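Local coordinates for SPbeta prophage-derived aminoglycoside N(3')-acetyltransferase-like protein YokD (Bacillus subtilis, PDB 2NYG) that binds coenzyme A and is probably an N-acetyltransferase of the aminoglycoside-modifying family that may contribute to antibiotic resistance, at residues 186-191 and 217-222; 177-182 and 223-228; 75-80 and 93-98. One frame throughout, in Å; residues are numbered along the deposited sequence.

Interaction 1 (186-191 and 217-222); sequences LAEYRI and LEFREE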
loop_
_atom_site.group_PDB
_atom_site.type_symbol
_atom_site.label_atom_id
_atom_site.label_comp_id
_atom_site.label_asym_id
_atom_site.label_seq_id
_atom_site.Cartn_x
_atom_site.Cartn_y
_atom_site.Cartn_z
ATOM N N LEU A 186 5.177 -25.665 -1.394
ATOM C CA LEU A 186 5.126 -26.648 -0.318
ATOM C C LEU A 186 5.523 -28.057 -0.785
ATOM O O LEU A 186 6.247 -28.766 -0.078
ATOM C CB LEU A 186 3.734 -26.682 0.314
ATOM C CG LEU A 186 3.466 -27.717 1.419
ATOM C CD1 LEU A 186 4.367 -27.503 2.640
ATOM C CD2 LEU A 186 2.004 -27.618 1.809
ATOM N N ALA A 187 5.051 -28.465 -1.963
ATOM C CA ALA A 187 5.395 -29.778 -2.497
ATOM C C ALA A 187 6.923 -29.927 -2.637
ATOM O O ALA A 187 7.469 -31.016 -2.432
ATOM C CB ALA A 187 4.719 -29.982 -3.834
ATOM N N GLU A 188 7.610 -28.837 -2.969
ATOM C CA GLU A 188 9.063 -28.876 -3.116
ATOM C C GLU A 188 9.793 -29.295 -1.845
ATOM O O GLU A 188 10.991 -29.550 -1.886
ATOM C CB GLU A 188 9.599 -27.524 -3.616
ATOM C CG GLU A 188 9.264 -27.256 -5.081
ATOM C CD GLU A 188 9.675 -25.882 -5.569
ATOM O OE1 GLU A 188 9.176 -24.874 -5.022
ATOM O OE2 GLU A 188 10.485 -25.807 -6.516
ATOM N N TYR A 189 9.085 -29.375 -0.722
ATOM C CA TYR A 189 9.705 -29.815 0.530
ATOM C C TYR A 189 9.304 -31.271 0.848
ATOM O O TYR A 189 9.628 -31.807 1.912
ATOM C CB TYR A 189 9.285 -28.922 1.701
ATOM C CG TYR A 189 9.686 -27.463 1.606
ATOM C CD1 TYR A 189 8.959 -26.568 0.818
ATOM C CD2 TYR A 189 10.752 -26.959 2.359
ATOM C CE1 TYR A 189 9.272 -25.213 0.784
ATOM C CE2 TYR A 189 11.074 -25.599 2.333
ATOM C CZ TYR A 189 10.323 -24.735 1.541
ATOM O OH TYR A 189 10.598 -23.387 1.512
ATOM N N ARG A 190 8.603 -31.904 -0.088
ATOM C CA ARG A 190 8.145 -33.277 0.080
ATOM C C ARG A 190 8.665 -34.196 -1.030
ATOM O O ARG A 190 8.129 -35.285 -1.237
ATOM C CB ARG A 190 6.613 -33.284 0.112
ATOM C CG ARG A 190 6.056 -32.368 1.191
ATOM C CD ARG A 190 4.538 -32.234 1.206
ATOM N NE ARG A 190 4.098 -31.639 2.469
ATOM C CZ ARG A 190 2.842 -31.338 2.784
ATOM N NH1 ARG A 190 1.860 -31.564 1.924
ATOM N NH2 ARG A 190 2.569 -30.822 3.974
ATOM N N ILE A 191 9.715 -33.760 -1.729
ATOM C CA ILE A 191 10.299 -34.535 -2.825
ATOM C C ILE A 191 11.794 -34.814 -2.654
ATOM O O ILE A 191 12.481 -34.112 -1.916
ATOM C CB ILE A 191 10.081 -33.838 -4.182
ATOM C CG1 ILE A 191 10.806 -32.493 -4.221
ATOM C CG2 ILE A 191 8.592 -33.690 -4.436
ATOM C CD1 ILE A 191 11.080 -31.982 -5.623
ATOM N N LEU A 217 15.359 -23.620 0.308
ATOM C CA LEU A 217 15.392 -24.365 -0.942
ATOM C C LEU A 217 15.473 -23.407 -2.144
ATOM O O LEU A 217 14.955 -22.284 -2.101
ATOM C CB LEU A 217 14.140 -25.234 -1.070
ATOM C CG LEU A 217 13.961 -26.294 0.007
ATOM C CD1 LEU A 217 12.745 -27.141 -0.303
ATOM C CD2 LEU A 217 15.222 -27.153 0.074
ATOM N N GLU A 218 16.142 -23.832 -3.208
ATOM C CA GLU A 218 16.232 -22.996 -4.394
ATOM C C GLU A 218 15.057 -23.435 -5.245
ATOM O O GLU A 218 15.160 -24.350 -6.053
ATOM C CB GLU A 218 17.550 -23.217 -5.141
ATOM C CG GLU A 218 17.636 -22.375 -6.387
ATOM C CD GLU A 218 18.984 -22.433 -7.072
ATOM O OE1 GLU A 218 20.010 -22.182 -6.404
ATOM O OE2 GLU A 218 19.013 -22.711 -8.288
ATOM N N PHE A 219 13.931 -22.779 -5.037
ATOM C CA PHE A 219 12.699 -23.109 -5.727
ATOM C C PHE A 219 12.761 -23.162 -7.233
ATOM O O PHE A 219 13.599 -22.533 -7.851
ATOM C CB PHE A 219 11.618 -22.134 -5.291
ATOM C CG PHE A 219 11.435 -22.083 -3.806
ATOM C CD1 PHE A 219 11.350 -20.868 -3.141
ATOM C CD2 PHE A 219 11.357 -23.253 -3.069
ATOM C CE1 PHE A 219 11.193 -20.823 -1.769
ATOM C CE2 PHE A 219 11.201 -23.217 -1.705
ATOM C CZ PHE A 219 11.119 -22.000 -1.051
ATOM N N ARG A 220 11.848 -23.936 -7.810
ATOM C CA ARG A 220 11.739 -24.097 -9.254
ATOM C C ARG A 220 10.359 -23.620 -9.700
ATOM O O ARG A 220 9.668 -24.293 -10.468
ATOM C CB ARG A 220 11.923 -25.563 -9.644
ATOM C CG ARG A 220 13.323 -26.103 -9.406
ATOM C CD ARG A 220 13.435 -27.523 -9.878
ATOM N NE ARG A 220 12.754 -28.451 -8.989
ATOM C CZ ARG A 220 12.451 -29.703 -9.311
ATOM N NH1 ARG A 220 12.764 -30.171 -10.511
ATOM N NH2 ARG A 220 11.862 -30.498 -8.423
ATOM N N GLU A 221 9.968 -22.446 -9.218
ATOM C CA GLU A 221 8.670 -21.894 -9.560
ATOM C C GLU A 221 8.426 -21.775 -11.072
ATOM O O GLU A 221 7.279 -21.653 -11.507
ATOM C CB GLU A 221 8.480 -20.535 -8.875
ATOM C CG GLU A 221 9.263 -19.376 -9.471
ATOM C CD GLU A 221 10.528 -19.020 -8.691
ATOM O OE1 GLU A 221 10.689 -19.501 -7.547
ATOM O OE2 GLU A 221 11.354 -18.240 -9.226
ATOM N N GLU A 222 9.494 -21.833 -11.867
ATOM C CA GLU A 222 9.379 -21.718 -13.318
ATOM C C GLU A 222 8.515 -22.811 -13.922
ATOM O O GLU A 222 8.014 -22.662 -15.029
ATOM C CB GLU A 222 10.758 -21.755 -13.985
ATOM C CG GLU A 222 11.443 -23.098 -13.942
ATOM C CD GLU A 222 12.434 -23.212 -12.812
ATOM O OE1 GLU A 222 12.361 -22.386 -11.875
ATOM O OE2 GLU A 222 13.283 -24.133 -12.853
HETATM O O HOH W 1 12.179 -27.900 -6.460
#
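One face of the Tyr189 ring carries the methyl CD1 of Leu217, a CH-pi contact in which this carbon stands 3.5 Å from the ring centroid and 18° off the normal, displaced toward the CD2-CE2 side. Phe219 meets the same tyrosine differently: the phenol oxygen comes in at the edge of the Phe219 ring, close to its plane, with Tyr189 OH 3.0 Å from Phe219 CZ and the two ring planes at 58°. The hydroxyl is hydrogen-bonded to Glu216, so the tyrosine serves as an apolar plate with a polar end. The guanidinium of Arg220 has Ile191 CD1 and a water at its edge.

These groups join the turn that follows helix 183-187, a type I beta turn from Ala187 to Arg190, to the connection leading from strand 208-217 into helix 224-234. Glu188 links the two. Its CG lies anti to the carbonyl carbon (chi1 -72°) and the chain runs out extended, long enough to carry the carboxylate across to the other backbone. There Arg220 N donates to Glu188 OE2 over 2.7 Å, on the syn lone pair. The water donates to Glu188 OE2 at 2.7 Å and accepts from Arg220 NE; the two charged groups are thus bridged without a direct salt bridge. Glu188 OE1 is hydrogen-bonded to His185, so both oxygens of the buried carboxylate have partners, while the Arg220 guanidinium forms a salt bridge with Asp267.

Interaction 2 (177-182 and 223-228); sequences DFDSST and LFQEVG. With COA (coenzyme A), chain G.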
loop_
_atom_site.group_PDB
_atom_site.type_symbol
_atom_site.label_atom_id
_atom_site.label_comp_id
_atom_site.label_asym_id
_atom_site.label_seq_id
_atom_site.Cartn_x
_atom_site.Cartn_y
_atom_site.Cartn_z
ATOM N N ASP A 177 -2.539 -16.660 -13.022
ATOM C CA ASP A 177 -2.388 -18.014 -13.539
ATOM C C ASP A 177 -1.653 -18.866 -12.509
ATOM O O ASP A 177 -1.336 -18.404 -11.414
ATOM C CB ASP A 177 -1.614 -18.018 -14.865
ATOM C CG ASP A 177 -2.103 -19.102 -15.827
ATOM O OD1 ASP A 177 -2.399 -20.236 -15.376
ATOM O OD2 ASP A 177 -2.183 -18.816 -17.041
ATOM N N PHE A 178 -1.382 -20.111 -12.877
ATOM C CA PHE A 178 -0.700 -21.051 -12.004
ATOM C C PHE A 178 0.705 -20.669 -11.564
ATOM O O PHE A 178 1.147 -21.041 -10.477
ATOM C CB PHE A 178 -0.659 -22.408 -12.674
ATOM C CG PHE A 178 -1.986 -23.095 -12.712
ATOM C CD1 PHE A 178 -2.603 -23.386 -13.926
ATOM C CD2 PHE A 178 -2.613 -23.474 -11.526
ATOM C CE1 PHE A 178 -3.827 -24.052 -13.960
ATOM C CE2 PHE A 178 -3.833 -24.137 -11.548
ATOM C CZ PHE A 178 -4.444 -24.430 -12.767
ATOM N N ASP A 179 1.403 -19.924 -12.409
ATOM C CA ASP A 179 2.768 -19.502 -12.117
ATOM C C ASP A 179 2.848 -18.701 -10.829
ATOM O O ASP A 179 3.941 -18.407 -10.363
ATOM C CB ASP A 179 3.316 -18.659 -13.269
ATOM C CG ASP A 179 2.609 -17.330 -13.397
ATOM O OD1 ASP A 179 1.362 -17.320 -13.465
ATOM O OD2 ASP A 179 3.297 -16.290 -13.425
ATOM N N SER A 180 1.686 -18.364 -10.271
ATOM C CA SER A 180 1.576 -17.590 -9.032
ATOM C C SER A 180 1.075 -18.397 -7.860
ATOM O O SER A 180 0.961 -17.861 -6.777
ATOM C CB SER A 180 0.601 -16.422 -9.192
ATOM O OG SER A 180 0.941 -15.565 -10.267
ATOM N N SER A 181 0.745 -19.669 -8.073
ATOM C CA SER A 181 0.220 -20.516 -6.996
ATOM C C SER A 181 1.222 -20.889 -5.935
ATOM O O SER A 181 1.720 -22.003 -5.915
ATOM C CB SER A 181 -0.373 -21.811 -7.538
ATOM O OG SER A 181 -1.734 -21.643 -7.847
ATOM N N THR A 182 1.484 -19.964 -5.027
ATOM C CA THR A 182 2.431 -20.200 -3.962
ATOM C C THR A 182 2.313 -21.563 -3.273
ATOM O O THR A 182 3.311 -22.092 -2.802
ATOM C CB THR A 182 2.318 -19.092 -2.905
ATOM O OG1 THR A 182 2.617 -17.838 -3.514
ATOM C CG2 THR A 182 3.301 -19.320 -1.785
ATOM N N LEU A 223 8.348 -23.905 -13.185
ATOM C CA LEU A 223 7.554 -25.053 -13.621
ATOM C C LEU A 223 6.068 -25.006 -13.217
ATOM O O LEU A 223 5.229 -25.652 -13.855
ATOM C CB LEU A 223 8.166 -26.333 -13.054
ATOM C CG LEU A 223 9.607 -26.673 -13.446
ATOM C CD1 LEU A 223 10.074 -27.868 -12.636
ATOM C CD2 LEU A 223 9.683 -26.956 -14.940
ATOM N N PHE A 224 5.756 -24.243 -12.167
ATOM C CA PHE A 224 4.399 -24.139 -11.643
ATOM C C PHE A 224 3.331 -24.026 -12.699
ATOM O O PHE A 224 2.261 -24.596 -12.547
ATOM C CB PHE A 224 4.284 -22.965 -10.672
ATOM C CG PHE A 224 5.034 -23.170 -9.382
ATOM C CD1 PHE A 224 5.888 -24.259 -9.221
ATOM C CD2 PHE A 224 4.929 -22.241 -8.343
ATOM C CE1 PHE A 224 6.621 -24.421 -8.066
ATOM C CE2 PHE A 224 5.671 -22.396 -7.167
ATOM C CZ PHE A 224 6.516 -23.482 -7.031
ATOM N N GLN A 225 3.623 -23.296 -13.769
ATOM C CA GLN A 225 2.665 -23.136 -14.844
ATOM C C GLN A 225 2.402 -24.481 -15.510
ATOM O O GLN A 225 1.281 -24.763 -15.922
ATOM C CB GLN A 225 3.178 -22.137 -15.871
ATOM C CG GLN A 225 2.174 -21.824 -16.957
ATOM C CD GLN A 225 0.858 -21.345 -16.397
ATOM O OE1 GLN A 225 0.819 -20.679 -15.367
ATOM N NE2 GLN A 225 -0.227 -21.672 -17.078
ATOM N N GLU A 226 3.435 -25.316 -15.600
ATOM C CA GLU A 226 3.289 -26.635 -16.199
ATOM C C GLU A 226 2.562 -27.552 -15.222
ATOM O O GLU A 226 1.693 -28.324 -15.604
ATOM C CB GLU A 226 4.649 -27.233 -16.527
ATOM C CG GLU A 226 4.615 -28.163 -17.722
ATOM C CD GLU A 226 5.912 -28.934 -17.915
ATOM O OE1 GLU A 226 6.998 -28.305 -17.858
ATOM O OE2 GLU A 226 5.832 -30.168 -18.128
ATOM N N VAL A 227 2.918 -27.458 -13.951
ATOM C CA VAL A 227 2.284 -28.290 -12.938
ATOM C C VAL A 227 0.773 -28.059 -12.880
ATOM O O VAL A 227 -0.002 -29.006 -12.825
ATOM C CB VAL A 227 2.876 -28.005 -11.561
ATOM C CG1 VAL A 227 2.213 -28.879 -10.520
ATOM C CG2 VAL A 227 4.390 -28.213 -11.610
ATOM N N GLY A 228 0.375 -26.789 -12.907
ATOM C CA GLY A 228 -1.027 -26.438 -12.846
ATOM C C GLY A 228 -1.787 -26.904 -14.066
ATOM O O GLY A 228 -2.933 -27.321 -13.984
HETATM N N1A COA G . -10.024 -1.329 -11.440
HETATM C C2A COA G . -9.141 -2.092 -12.215
HETATM N N3A COA G . -7.801 -1.764 -12.220
HETATM C C4A COA G . -7.334 -0.699 -11.478
HETATM C C5A COA G . -8.184 0.091 -10.681
HETATM C C6A COA G . -9.552 -0.229 -10.671
HETATM N N6A COA G . -10.406 0.480 -9.944
HETATM N N7A COA G . -7.433 1.055 -10.072
HETATM C C8A COA G . -6.137 0.880 -10.469
HETATM N N9A COA G . -6.086 -0.220 -11.350
HETATM C C1B COA G . -4.933 -0.814 -12.068
HETATM C C2B COA G . -3.648 0.053 -12.206
HETATM O O2B COA G . -3.764 1.150 -13.138
HETATM C C3B COA G . -2.617 -0.974 -12.636
HETATM O O3B COA G . -2.761 -1.028 -14.088
HETATM P P3B COA G . -1.535 -0.917 -15.163
HETATM O O7A COA G . -0.181 -0.796 -14.421
HETATM O O8A COA G . -1.683 0.348 -15.975
HETATM O O9A COA G . -1.585 -2.123 -16.067
HETATM C C4B COA G . -3.058 -2.284 -11.928
HETATM O O4B COA G . -4.454 -2.090 -11.606
HETATM C C5B COA G . -2.278 -2.606 -10.608
HETATM O O5B COA G . -2.833 -3.857 -10.102
HETATM P P1A COA G . -1.864 -5.024 -9.634
HETATM O O1A COA G . -2.642 -6.218 -9.187
HETATM O O2A COA G . -0.933 -4.524 -8.522
HETATM O O3A COA G . -1.021 -5.267 -10.911
HETATM P P2A COA G . -1.481 -6.069 -12.223
HETATM O O4A COA G . -1.397 -5.140 -13.381
HETATM O O5A COA G . -2.891 -6.646 -12.127
HETATM O O6A COA G . -0.351 -7.242 -12.186
HETATM C CBP COA G . 0.276 -9.245 -10.765
HETATM C CCP COA G . -0.676 -8.584 -11.806
HETATM C CDP COA G . 1.676 -8.584 -10.805
HETATM C CEP COA G . -0.405 -9.093 -9.387
HETATM C CAP COA G . 0.541 -10.723 -11.214
HETATM O OAP COA G . -0.146 -10.919 -12.471
HETATM C C9P COA G . 0.069 -11.815 -10.224
HETATM O O9P COA G . -0.864 -12.680 -10.713
HETATM N N8P COA G . 0.477 -11.966 -8.937
HETATM C C7P COA G . -0.174 -12.925 -8.017
HETATM C C6P COA G . -0.486 -12.444 -6.592
#
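Phe178 lays one face of its ring on the backbone of Gly228, in a contact between a 3-10 turn and the first turns of helix 224-234. The turn, 178-180, lies between strand 170-174 of the central mixed sheet and helix 183-187. Gly228 CA sits almost on the ring axis, 3.5 Å from the Phe178 centroid and 11° off the normal; with no side chain, glycine lets the aromatic face lie directly against the helix. Phe224 packs its CB against the turn's backbone, 4.0 Å from Asp179 CA, and its ring meets His185 edge-to-face.

Gln225 points its amide at the start of the 3-10 turn. Its CG is anti to the backbone N (chi1 -175°) and the chain then bends at chi2, which sets OE1 toward the backbone N of Asp179 and NE2 toward the carboxylate of Asp177: a glutamine can accept with one and donate with the other. Gln225 OE1 takes a weak bond from Asp179 N at 3.1 Å. The amide and the Asp177 carboxylate stand nearly perpendicular, at 84°. Asp177 OD1 takes Phe178 N on its anti lone pair, pairs with Arg248 and is reached by the Gln225 amide as well. Ser180 turns away from the helix toward coenzyme A, where its OG makes a weak hydrogen bond with O9P. From above the carboxylate plane, Gln225 NE2 reaches Asp177 OD1 at 3.1 Å, with that oxygen nearly in the plane of the amide.

Interaction 3 (75-80 and 93-98); sequences LSDPKE and IIRESM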
loop_
_atom_site.group_PDB
_atom_site.type_symbol
_atom_site.label_atom_id
_atom_site.label_comp_id
_atom_site.label_asym_id
_atom_site.label_seq_id
_atom_site.Cartn_x
_atom_site.Cartn_y
_atom_site.Cartn_z
ATOM N N LEU A 75 14.329 -7.966 0.713
ATOM C CA LEU A 75 15.127 -7.967 1.934
ATOM C C LEU A 75 16.067 -9.171 1.957
ATOM O O LEU A 75 16.157 -9.903 2.943
ATOM C CB LEU A 75 14.212 -7.985 3.163
ATOM C CG LEU A 75 13.807 -6.631 3.761
ATOM C CD1 LEU A 75 12.927 -5.863 2.805
ATOM C CD2 LEU A 75 13.089 -6.862 5.070
ATOM N N SER A 76 16.784 -9.350 0.857
ATOM C CA SER A 76 17.708 -10.464 0.699
ATOM C C SER A 76 19.132 -10.001 0.427
ATOM O O SER A 76 19.390 -8.807 0.267
ATOM C CB SER A 76 17.223 -11.353 -0.447
ATOM O OG SER A 76 16.865 -10.566 -1.573
ATOM N N ASP A 77 20.051 -10.957 0.378
ATOM C CA ASP A 77 21.449 -10.661 0.104
ATOM C C ASP A 77 21.554 -10.097 -1.311
ATOM O O ASP A 77 21.189 -10.759 -2.280
ATOM C CB ASP A 77 22.277 -11.928 0.226
ATOM C CG ASP A 77 23.749 -11.640 0.299
ATOM O OD1 ASP A 77 24.271 -11.031 -0.664
ATOM O OD2 ASP A 77 24.375 -12.019 1.318
ATOM N N PRO A 78 22.078 -8.869 -1.448
ATOM C CA PRO A 78 22.229 -8.186 -2.739
ATOM C C PRO A 78 22.893 -8.988 -3.860
ATOM O O PRO A 78 22.648 -8.724 -5.038
ATOM C CB PRO A 78 23.009 -6.928 -2.369
ATOM C CG PRO A 78 23.866 -7.403 -1.249
ATOM C CD PRO A 78 22.892 -8.203 -0.416
ATOM N N LYS A 79 23.728 -9.961 -3.498
ATOM C CA LYS A 79 24.402 -10.796 -4.490
ATOM C C LYS A 79 23.368 -11.470 -5.393
ATOM O O LYS A 79 23.387 -11.298 -6.615
ATOM C CB LYS A 79 25.249 -11.855 -3.801
ATOM N N GLU A 80 22.464 -12.230 -4.774
ATOM C CA GLU A 80 21.415 -12.956 -5.478
ATOM C C GLU A 80 20.555 -12.058 -6.346
ATOM O O GLU A 80 19.800 -12.540 -7.184
ATOM C CB GLU A 80 20.538 -13.686 -4.473
ATOM N N ILE A 93 27.646 -2.207 2.130
ATOM C CA ILE A 93 27.021 -1.126 2.871
ATOM C C ILE A 93 25.519 -1.419 2.784
ATOM O O ILE A 93 24.713 -0.963 3.602
ATOM C CB ILE A 93 27.392 0.250 2.249
ATOM C CG1 ILE A 93 26.880 1.374 3.146
ATOM C CG2 ILE A 93 26.865 0.351 0.835
ATOM C CD1 ILE A 93 27.194 2.773 2.645
ATOM N N ILE A 94 25.155 -2.233 1.804
ATOM C CA ILE A 94 23.763 -2.603 1.638
ATOM C C ILE A 94 23.265 -3.583 2.694
ATOM O O ILE A 94 22.147 -3.430 3.187
ATOM C CB ILE A 94 23.530 -3.181 0.215
ATOM C CG1 ILE A 94 23.449 -2.019 -0.778
ATOM C CG2 ILE A 94 22.262 -4.015 0.147
ATOM C CD1 ILE A 94 23.323 -2.408 -2.222
ATOM N N ARG A 95 24.091 -4.573 3.070
ATOM C CA ARG A 95 23.678 -5.565 4.053
ATOM C C ARG A 95 23.774 -4.867 5.349
ATOM O O ARG A 95 23.075 -5.204 6.271
ATOM C CB ARG A 95 24.620 -6.783 4.096
ATOM C CG ARG A 95 24.851 -7.505 2.808
ATOM C CD ARG A 95 25.981 -8.494 2.984
ATOM N NE ARG A 95 26.327 -9.182 1.756
ATOM C CZ ARG A 95 27.203 -10.170 1.714
ATOM N NH1 ARG A 95 27.809 -10.573 2.829
ATOM N NH2 ARG A 95 27.465 -10.752 0.562
ATOM N N GLU A 96 24.656 -3.893 5.400
ATOM C CA GLU A 96 24.905 -3.131 6.616
ATOM C C GLU A 96 23.812 -2.123 7.008
ATOM O O GLU A 96 23.498 -1.947 8.185
ATOM C CB GLU A 96 26.233 -2.400 6.439
ATOM C CG GLU A 96 26.959 -1.980 7.690
ATOM C CD GLU A 96 28.190 -1.155 7.331
ATOM O OE1 GLU A 96 28.898 -1.554 6.375
ATOM O OE2 GLU A 96 28.461 -0.120 7.986
ATOM N N SER A 97 23.222 -1.483 6.010
ATOM C CA SER A 97 22.219 -0.474 6.256
ATOM C C SER A 97 20.816 -0.837 5.807
ATOM O O SER A 97 19.968 0.043 5.682
ATOM C CB SER A 97 22.646 0.815 5.568
ATOM O OG SER A 97 22.867 0.585 4.188
ATOM N N MET A 98 20.544 -2.114 5.576
ATOM C CA MET A 98 19.204 -2.484 5.133
ATOM C C MET A 98 18.211 -2.519 6.296
ATOM O O MET A 98 18.384 -3.279 7.252
ATOM C CB MET A 98 19.239 -3.840 4.435
ATOM C CG MET A 98 17.935 -4.238 3.804
ATOM S SD MET A 98 18.105 -5.793 2.936
ATOM C CE MET A 98 19.020 -5.293 1.511
#
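Asp77 and Arg95 form the charged part of this contact, a salt bridge in which Asp77 OD2 lies 3.4 Å from Arg95 NH2. The oxygen sits over one face of the guanidinium, with the carboxylate and guanidinium planes 69° apart, so the attraction is one of charge and no N-H is aimed at it. Arg95 reaches this position on a chain extended from CG to NE. The other oxygen, Asp77 OD1, which also lies near the guanidinium, accepts from Lys79 N at 3.1 Å on its anti lone pair, making an Asx turn, which probably helps fix the rotation of the carboxylate.

The apolar contacts lie beside it. Pro78, rigid and compact, brings its CB to 3.9 Å from Ile94 CG2, and its CD lies beside the aliphatic part of Arg95. Met98 bends at chi3 (-74°), which places its flexible thioether along the backbone of the opposite loop: Met98 SD is 3.8 Å from Leu75 CA.

Helix 93-96 is thus joined to the loop that follows strand 65-69. Trp211 of strand 208-217 touches Asp77, Arg95 and Met98, while Asn46 of the second subunit hydrogen-bonds Ile94 O, placing the helix at the dimer interface.

In the fold
Interactions 1 and 2 are neighbours, with centres about 12 Å apart, and they touch where Glu188 OE1 lies 3.6 Å from Phe224 CZ. Interaction 1 is nested in the loop that interaction 2 closes, so residues 177-191 meet the continuous run 217-228 in two successive steps; His185, between them, contacts both Phe219 and Phe224. Interaction 2 alone reaches the coenzyme A pocket, through Ser180, whereas the side chain of Glu221 in interaction 1 remains about 12 Å from the cofactor. Interaction 3 closes earlier in the chain and stands apart, its centre about 24 Å from that of interaction 1 and about 29 Å from that of interaction 2, beside the second subunit.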